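Local coordinates for DynE8 (Micromonospora chersina, PDB 4AMM), which is an iterative enediyne polyketide synthase whose acyltransferase domain, the part described here, probably loads acyl units for chain building in dynemicin biosynthesis, at residues Leu177-Ala182 and Ser307-Ala312; Val99-Pro104 and Leu183-Ala188. All coordinates share one frame; numbering follows the deposited sequence.

In the fold
Contacts 1 and 2 are both buried and use the same helix, 178-185, one near each end, with centres about 9 Å apart. Contact 1 is polar: a carboxylate from the first turn grips the loop that follows strand 305-306, beside the probable nucleophile elbow. Contact 2 is apolar: the indole of the last turn settles on strand 99-103, the middle strand of the five-stranded parallel sheet. Phe103 joins the two, since Gly178, Ala181 and Ala182 pack against it. The loop after the edge strand and the central strand are thus both joined to one helix, by hydrogen bonds beside the elbow and by ring and methyl packing farther along.

Contact 1 (Leu177-Ala182 and Ser307-Ala312); sequences LGELAA and STVTGA
With CG anti to the backbone N (chi1 -169°) and a bend at chi2, Glu179 carries its carboxylate away from the first turn of its helix to Ser307 and Thr308, where both oxygens find donors. OE1 of Glu179 accepts the backbone N-H of Thr308, N to OE1 2.9 Å, with an N-H...O angle of 151°. OE2 of Glu179 takes the hydroxyl hydrogen of Ser307, OG to OE2 2.7 Å. Each oxygen uses its syn lone pair, on the side facing its twin, so the carboxylate meets the loop as a two-pronged acceptor and is held against rotation about its last bond.

The serine does double duty. While OG of Ser307 donates to Glu179, it accepts from N of Val309 at 2.9 Å. The same OG of Ser307 accepts from N of Thr310 at 3.1 Å, nearly straight at 167°. The first is an ST turn, the second an ST motif; the hydroxyl thereby bridges the turn in which Thr308 offers its N-H. Beside these bonds, CG2 of Val309 packs 3.7 Å from OE2 of Glu179. Although OG1 of Thr308 comes within 3.2 Å of OE1 of Glu179, its hydrogen bond goes to Gly174 O, in the presumed GxSxG nucleophile elbow that also includes Gly178. A buried acidic group is thus satisfied next to the strand-to-helix turn characteristic of this acyltransferase fold.

Helix 319-328 covers one flank through Gln326, which touches both Glu179 and Val309, while Leu177 and Ala181 rest on helix 144-165 and Leu180 on helix 191-206. The loop itself leaves edge strand 305-306, next to strand 171-174 that leads into the elbow.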
ATOM      1  N   LEU A 177       2.572  -3.218  11.148  1.00 11.55           N
ATOM      2  CA  LEU A 177       2.279  -4.602  10.877  1.00 13.07           C
ATOM      3  C   LEU A 177       2.809  -5.071   9.517  1.00 11.73           C
ATOM      4  O   LEU A 177       3.252  -6.229   9.359  1.00 12.94           O
ATOM      5  CB  LEU A 177       0.741  -4.828  10.936  1.00 12.65           C
ATOM      6  CG  LEU A 177       0.238  -6.205  10.531  1.00 13.68           C
ATOM      7  CD1 LEU A 177       0.764  -7.312  11.490  1.00 15.30           C
ATOM      8  CD2 LEU A 177      -1.265  -6.158  10.475  1.00 14.30           C
ATOM      9  N   GLY A 178       2.645  -4.212   8.506  1.00 11.95           N
ATOM     10  CA  GLY A 178       3.081  -4.628   7.145  1.00 11.65           C
ATOM     11  C   GLY A 178       4.556  -4.954   7.050  1.00 11.81           C
ATOM     12  O   GLY A 178       4.899  -5.646   6.065  1.00 11.71           O
ATOM     13  N   GLU A 179       5.394  -4.499   7.952  1.00 11.51           N
ATOM     14  CA  GLU A 179       6.822  -4.890   7.859  1.00 10.41           C
ATOM     15  C   GLU A 179       6.910  -6.400   7.961  1.00 14.01           C
ATOM     16  O   GLU A 179       7.839  -6.977   7.401  1.00 14.23           O
ATOM     17  CB  GLU A 179       7.591  -4.209   8.951  1.00 12.68           C
ATOM     18  CG  GLU A 179       9.146  -4.358   8.743  1.00 14.67           C
ATOM     19  CD  GLU A 179       9.886  -3.070   8.961  1.00 16.55           C
ATOM     20  OE1 GLU A 179       9.391  -1.972   8.629  1.00 15.91           O
ATOM     21  OE2 GLU A 179      11.081  -3.102   9.416  1.00 15.75           O
ATOM     22  N   LEU A 180       6.064  -7.078   8.688  1.00 12.43           N
ATOM     23  CA  LEU A 180       6.042  -8.572   8.730  1.00 13.15           C
ATOM     24  C   LEU A 180       5.821  -9.178   7.355  1.00 14.19           C
ATOM     25  O   LEU A 180       6.568 -10.114   6.955  1.00 14.67           O
ATOM     26  CB  LEU A 180       4.991  -9.168   9.672  1.00 14.68           C
ATOM     27  CG  LEU A 180       5.352  -9.110  11.143  1.00 17.75           C
ATOM     28  CD1 LEU A 180       5.477  -7.662  11.690  1.00 17.54           C
ATOM     29  CD2 LEU A 180       4.251  -9.870  11.897  1.00 17.47           C
ATOM     30  N   ALA A 181       4.913  -8.632   6.572  1.00 12.97           N
ATOM     31  CA  ALA A 181       4.628  -9.150   5.235  1.00 12.87           C
ATOM     32  C   ALA A 181       5.803  -8.763   4.343  1.00 13.04           C
ATOM     33  O   ALA A 181       6.181  -9.615   3.457  1.00 14.08           O
ATOM     34  CB  ALA A 181       3.342  -8.557   4.708  1.00 14.71           C
ATOM     35  N   ALA A 182       6.390  -7.577   4.457  1.00 11.93           N
ATOM     36  CA  ALA A 182       7.535  -7.199   3.639  1.00 12.98           C
ATOM     37  C   ALA A 182       8.685  -8.188   3.893  1.00 13.66           C
ATOM     38  O   ALA A 182       9.368  -8.594   2.900  1.00 15.50           O
ATOM     39  CB  ALA A 182       7.958  -5.747   3.878  1.00 13.48           C
ATOM     40  N   SER A 307      12.968  -0.203   5.974  1.00 12.09           N
ATOM     41  CA  SER A 307      12.296  -0.416   7.266  1.00 11.32           C
ATOM     42  C   SER A 307      11.634   0.888   7.713  1.00 12.02           C
ATOM     43  O   SER A 307      12.204   1.950   7.762  1.00 12.01           O
ATOM     44  CB  SER A 307      13.341  -0.793   8.264  1.00 13.21           C
ATOM     45  OG  SER A 307      12.726  -0.961   9.584  1.00 13.30           O
ATOM     46  N   THR A 308      10.390   0.703   8.164  1.00 11.42           N
ATOM     47  CA  THR A 308       9.675   1.773   8.889  1.00 11.19           C
ATOM     48  C   THR A 308       9.937   1.714  10.387  1.00 11.75           C
ATOM     49  O   THR A 308       9.362   2.505  11.156  1.00 11.34           O
ATOM     50  CB  THR A 308       8.158   1.773   8.639  1.00 11.05           C
ATOM     51  OG1 THR A 308       7.524   0.615   9.170  1.00 12.18           O
ATOM     52  CG2 THR A 308       7.882   1.950   7.145  1.00 12.99           C
ATOM     53  N   VAL A 309      10.869   0.868  10.815  1.00 12.50           N
ATOM     54  CA  VAL A 309      11.350   0.922  12.224  1.00 12.57           C
ATOM     55  C   VAL A 309      12.608   1.773  12.297  1.00 12.61           C
ATOM     56  O   VAL A 309      12.764   2.658  13.083  1.00 14.39           O
ATOM     57  CB  VAL A 309      11.651  -0.486  12.778  1.00 11.96           C
ATOM     58  CG1 VAL A 309      12.015  -0.397  14.264  1.00 12.54           C
ATOM     59  CG2 VAL A 309      10.459  -1.388  12.610  1.00 13.61           C
ATOM     60  N   THR A 310      13.545   1.484  11.372  1.00 14.79           N
ATOM     61  CA  THR A 310      14.857   2.185  11.347  1.00 15.57           C
ATOM     62  C   THR A 310      14.902   3.319  10.394  1.00 14.14           C
ATOM     63  O   THR A 310      15.740   4.232  10.554  1.00 16.36           O
ATOM     64  CB  THR A 310      15.979   1.248  10.976  1.00 16.61           C
ATOM     65  OG1 THR A 310      15.763   0.790   9.666  1.00 16.73           O
ATOM     66  CG2 THR A 310      16.015   0.026  11.921  1.00 20.15           C
ATOM     67  N   GLY A 311      13.957   3.406   9.462  1.00 14.10           N
ATOM     68  CA  GLY A 311      14.022   4.412   8.419  1.00 15.31           C
ATOM     69  C   GLY A 311      15.246   4.264   7.507  1.00 15.69           C
ATOM     70  O   GLY A 311      15.718   5.278   6.918  1.00 19.12           O
ATOM     71  N   ALA A 312      15.724   3.043   7.424  1.00 14.46           N
ATOM     72  CA  ALA A 312      16.935   2.693   6.630  1.00 15.13           C
ATOM     73  C   ALA A 312      16.686   1.394   6.013  1.00 16.28           C
ATOM     74  O   ALA A 312      15.785   0.615   6.287  1.00 16.06           O
ATOM     75  CB  ALA A 312      18.172   2.609   7.559  1.00 18.09           C
TER

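Contact 2 (Val99-Pro104 and Leu183-Ala188); sequences VGLLFP and LSWAGA
Leu101 lays its CD1 methyl over one face of the Trp185 indole, a CH-pi contact in which that carbon stands 3.6 Å from the centroid of the five-membered ring and only 18° off its normal. Taken over the whole indole, the methyl sits toward the rim, and CD1 of Leu101 comes nearest to NE1 of Trp185, at 3.5 Å. On the leucine, CG lies anti to the carbonyl carbon (chi1 -49°) and the chain then runs extended, which sends this branch out from the strand to the ring.

Two residues on, Phe103 reaches the base of the same side chain. CZ of Phe103 comes to 3.7 Å from CB of Trp185 and 4.0 Å from CG of Trp185, so the tip of the phenyl ring fits where the indole leaves its helix. The phenyl ring of Phe103 and the five-membered ring of Trp185 lie oblique, with planes at 42° and centroids 5.9 Å apart. Leucine and phenylalanine, both pointing from the strand toward the helix, therefore share one tryptophan between its ring face and its stem. Just beyond Trp185 the helix ends in a Schellman motif, with Gly187 at positive phi.

This is strand-to-helix packing in the core of an alpha/beta acyltransferase domain. Strand 99-103 is central in the parallel sheet, flanked by strands 171-174 and 344-347, and Ala172 of the former touches Leu101, Phe103 and Trp185 alike. Helix 144-165 packs beside them, placing Leu162 on Leu101 and Ile159 on both aromatic residues.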
ATOM      1  N   VAL A  99       9.582  -0.458  -9.885  1.00 12.54           N
ATOM      2  CA  VAL A  99       8.322  -0.654  -9.111  1.00 13.27           C
ATOM      3  C   VAL A  99       8.681  -1.044  -7.757  1.00 12.60           C
ATOM      4  O   VAL A  99       9.464  -1.963  -7.522  1.00 13.51           O
ATOM      5  CB  VAL A  99       7.435  -1.741  -9.785  1.00 12.80           C
ATOM      6  CG1 VAL A  99       6.187  -1.966  -8.917  1.00 15.46           C
ATOM      7  CG2 VAL A  99       6.977  -1.266 -11.170  1.00 14.53           C
ATOM      8  N   GLY A 100       8.029  -0.387  -6.739  1.00 11.95           N
ATOM      9  CA  GLY A 100       8.233  -0.761  -5.334  1.00 12.61           C
ATOM     10  C   GLY A 100       6.954  -1.321  -4.771  1.00 12.05           C
ATOM     11  O   GLY A 100       5.890  -0.955  -5.256  1.00 12.96           O
ATOM     12  N   LEU A 101       7.042  -2.157  -3.753  1.00 11.64           N
ATOM     13  CA  LEU A 101       5.868  -2.660  -3.040  1.00 11.39           C
ATOM     14  C   LEU A 101       5.613  -1.964  -1.717  1.00 11.35           C
ATOM     15  O   LEU A 101       6.510  -1.620  -0.989  1.00 12.15           O
ATOM     16  CB  LEU A 101       5.968  -4.162  -2.773  1.00 12.11           C
ATOM     17  CG  LEU A 101       6.344  -5.035  -3.990  1.00 11.41           C
ATOM     18  CD1 LEU A 101       6.396  -6.477  -3.526  1.00 12.72           C
ATOM     19  CD2 LEU A 101       5.294  -4.872  -5.061  1.00 14.88           C
ATOM     20  N   LEU A 102       4.328  -1.799  -1.453  1.00 11.70           N
ATOM     21  CA  LEU A 102       3.839  -1.280  -0.108  1.00 11.16           C
ATOM     22  C   LEU A 102       3.001  -2.295   0.587  1.00 10.44           C
ATOM     23  O   LEU A 102       2.016  -2.755   0.011  1.00 12.25           O
ATOM     24  CB  LEU A 102       3.006  -0.026  -0.360  1.00 11.50           C
ATOM     25  CG  LEU A 102       3.648   1.094  -1.192  1.00 10.85           C
ATOM     26  CD1 LEU A 102       2.581   2.222  -1.484  1.00 15.20           C
ATOM     27  CD2 LEU A 102       4.827   1.713  -0.512  1.00 16.63           C
ATOM     28  N   PHE A 103       3.385  -2.647   1.830  1.00  9.78           N
ATOM     29  CA  PHE A 103       2.595  -3.621   2.572  1.00 11.01           C
ATOM     30  C   PHE A 103       1.884  -2.898   3.742  1.00 11.21           C
ATOM     31  O   PHE A 103       2.564  -2.337   4.626  1.00 11.19           O
ATOM     32  CB  PHE A 103       3.508  -4.702   3.149  1.00 12.20           C
ATOM     33  CG  PHE A 103       3.990  -5.682   2.062  1.00 11.66           C
ATOM     34  CD1 PHE A 103       3.185  -6.741   1.736  1.00 12.64           C
ATOM     35  CD2 PHE A 103       5.208  -5.517   1.394  1.00 11.38           C
ATOM     36  CE1 PHE A 103       3.562  -7.666   0.719  1.00 12.65           C
ATOM     37  CE2 PHE A 103       5.577  -6.456   0.343  1.00 12.82           C
ATOM     38  CZ  PHE A 103       4.774  -7.513   0.036  1.00 11.96           C
ATOM     39  N   PRO A 104       0.536  -2.886   3.710  1.00 11.99           N
ATOM     40  CA  PRO A 104      -0.191  -2.071   4.697  1.00 12.36           C
ATOM     41  C   PRO A 104      -0.195  -2.668   6.065  1.00 12.73           C
ATOM     42  O   PRO A 104      -0.015  -3.888   6.325  1.00 13.47           O
ATOM     43  CB  PRO A 104      -1.603  -2.075   4.125  1.00 14.13           C
ATOM     44  CG  PRO A 104      -1.721  -3.429   3.478  1.00 14.52           C
ATOM     45  CD  PRO A 104      -0.328  -3.627   2.793  1.00 12.29           C
ATOM     46  N   LEU A 183       8.951  -8.516   5.142  1.00 13.23           N
ATOM     47  CA  LEU A 183      10.040  -9.472   5.452  1.00 13.66           C
ATOM     48  C   LEU A 183       9.699 -10.808   4.871  1.00 16.03           C
ATOM     49  O   LEU A 183      10.626 -11.503   4.395  1.00 16.92           O
ATOM     50  CB  LEU A 183      10.158  -9.560   6.983  1.00 14.24           C
ATOM     51  CG  LEU A 183      10.860  -8.341   7.561  1.00 16.00           C
ATOM     52  CD1 LEU A 183      10.789  -8.285   9.070  1.00 18.88           C
ATOM     53  CD2 LEU A 183      12.387  -8.255   7.186  1.00 17.85           C
ATOM     54  N   SER A 184       8.452 -11.255   4.859  1.00 14.04           N
ATOM     55  CA  SER A 184       8.074 -12.563   4.293  1.00 14.80           C
ATOM     56  C   SER A 184       8.325 -12.525   2.789  1.00 15.10           C
ATOM     57  O   SER A 184       8.954 -13.437   2.201  1.00 17.09           O
ATOM     58  CB  SER A 184       6.632 -12.962   4.615  1.00 15.50           C
ATOM     59  OG  SER A 184       6.421 -14.319   4.220  1.00 17.95           O
ATOM     60  N   TRP A 185       7.898 -11.457   2.138  1.00 16.10           N
ATOM     61  CA  TRP A 185       8.178 -11.301   0.704  1.00 15.46           C
ATOM     62  C   TRP A 185       9.658 -11.358   0.407  1.00 16.11           C
ATOM     63  O   TRP A 185      10.065 -11.949  -0.648  1.00 17.16           O
ATOM     64  CB  TRP A 185       7.582  -9.930   0.225  1.00 14.31           C
ATOM     65  CG  TRP A 185       8.046  -9.497  -1.189  1.00 14.69           C
ATOM     66  CD1 TRP A 185       7.523  -9.920  -2.388  1.00 17.09           C
ATOM     67  CD2 TRP A 185       9.161  -8.647  -1.467  1.00 14.88           C
ATOM     68  NE1 TRP A 185       8.310  -9.412  -3.428  1.00 15.63           N
ATOM     69  CE2 TRP A 185       9.245  -8.572  -2.900  1.00 14.04           C
ATOM     70  CE3 TRP A 185      10.034  -7.871  -0.679  1.00 14.80           C
ATOM     71  CZ2 TRP A 185      10.206  -7.833  -3.539  1.00 14.81           C
ATOM     72  CZ3 TRP A 185      10.973  -7.068  -1.355  1.00 16.21           C
ATOM     73  CH2 TRP A 185      11.036  -7.072  -2.768  1.00 16.70           C
ATOM     74  N   ALA A 186      10.481 -10.793   1.284  1.00 15.69           N
ATOM     75  CA  ALA A 186      11.941 -10.702   1.130  1.00 16.27           C
ATOM     76  C   ALA A 186      12.588 -12.051   1.515  1.00 17.86           C
ATOM     77  O   ALA A 186      13.844 -12.151   1.400  1.00 21.63           O
ATOM     78  CB  ALA A 186      12.533  -9.529   1.915  1.00 17.59           C
ATOM     79  N   GLY A 187      11.819 -13.040   1.900  1.00 18.31           N
ATOM     80  CA  GLY A 187      12.425 -14.385   2.250  1.00 19.26           C
ATOM     81  C   GLY A 187      12.946 -14.522   3.655  1.00 19.91           C
ATOM     82  O   GLY A 187      13.589 -15.554   3.974  1.00 22.34           O
ATOM     83  N   ALA A 188      12.671 -13.587   4.585  1.00 19.49           N
ATOM     84  CA  ALA A 188      13.182 -13.718   5.955  1.00 19.69           C
ATOM     85  C   ALA A 188      12.413 -14.749   6.815  1.00 18.13           C
ATOM     86  O   ALA A 188      12.933 -15.293   7.821  1.00 19.04           O
ATOM     87  CB  ALA A 188      13.203 -12.330   6.617  1.00 20.10           C
TER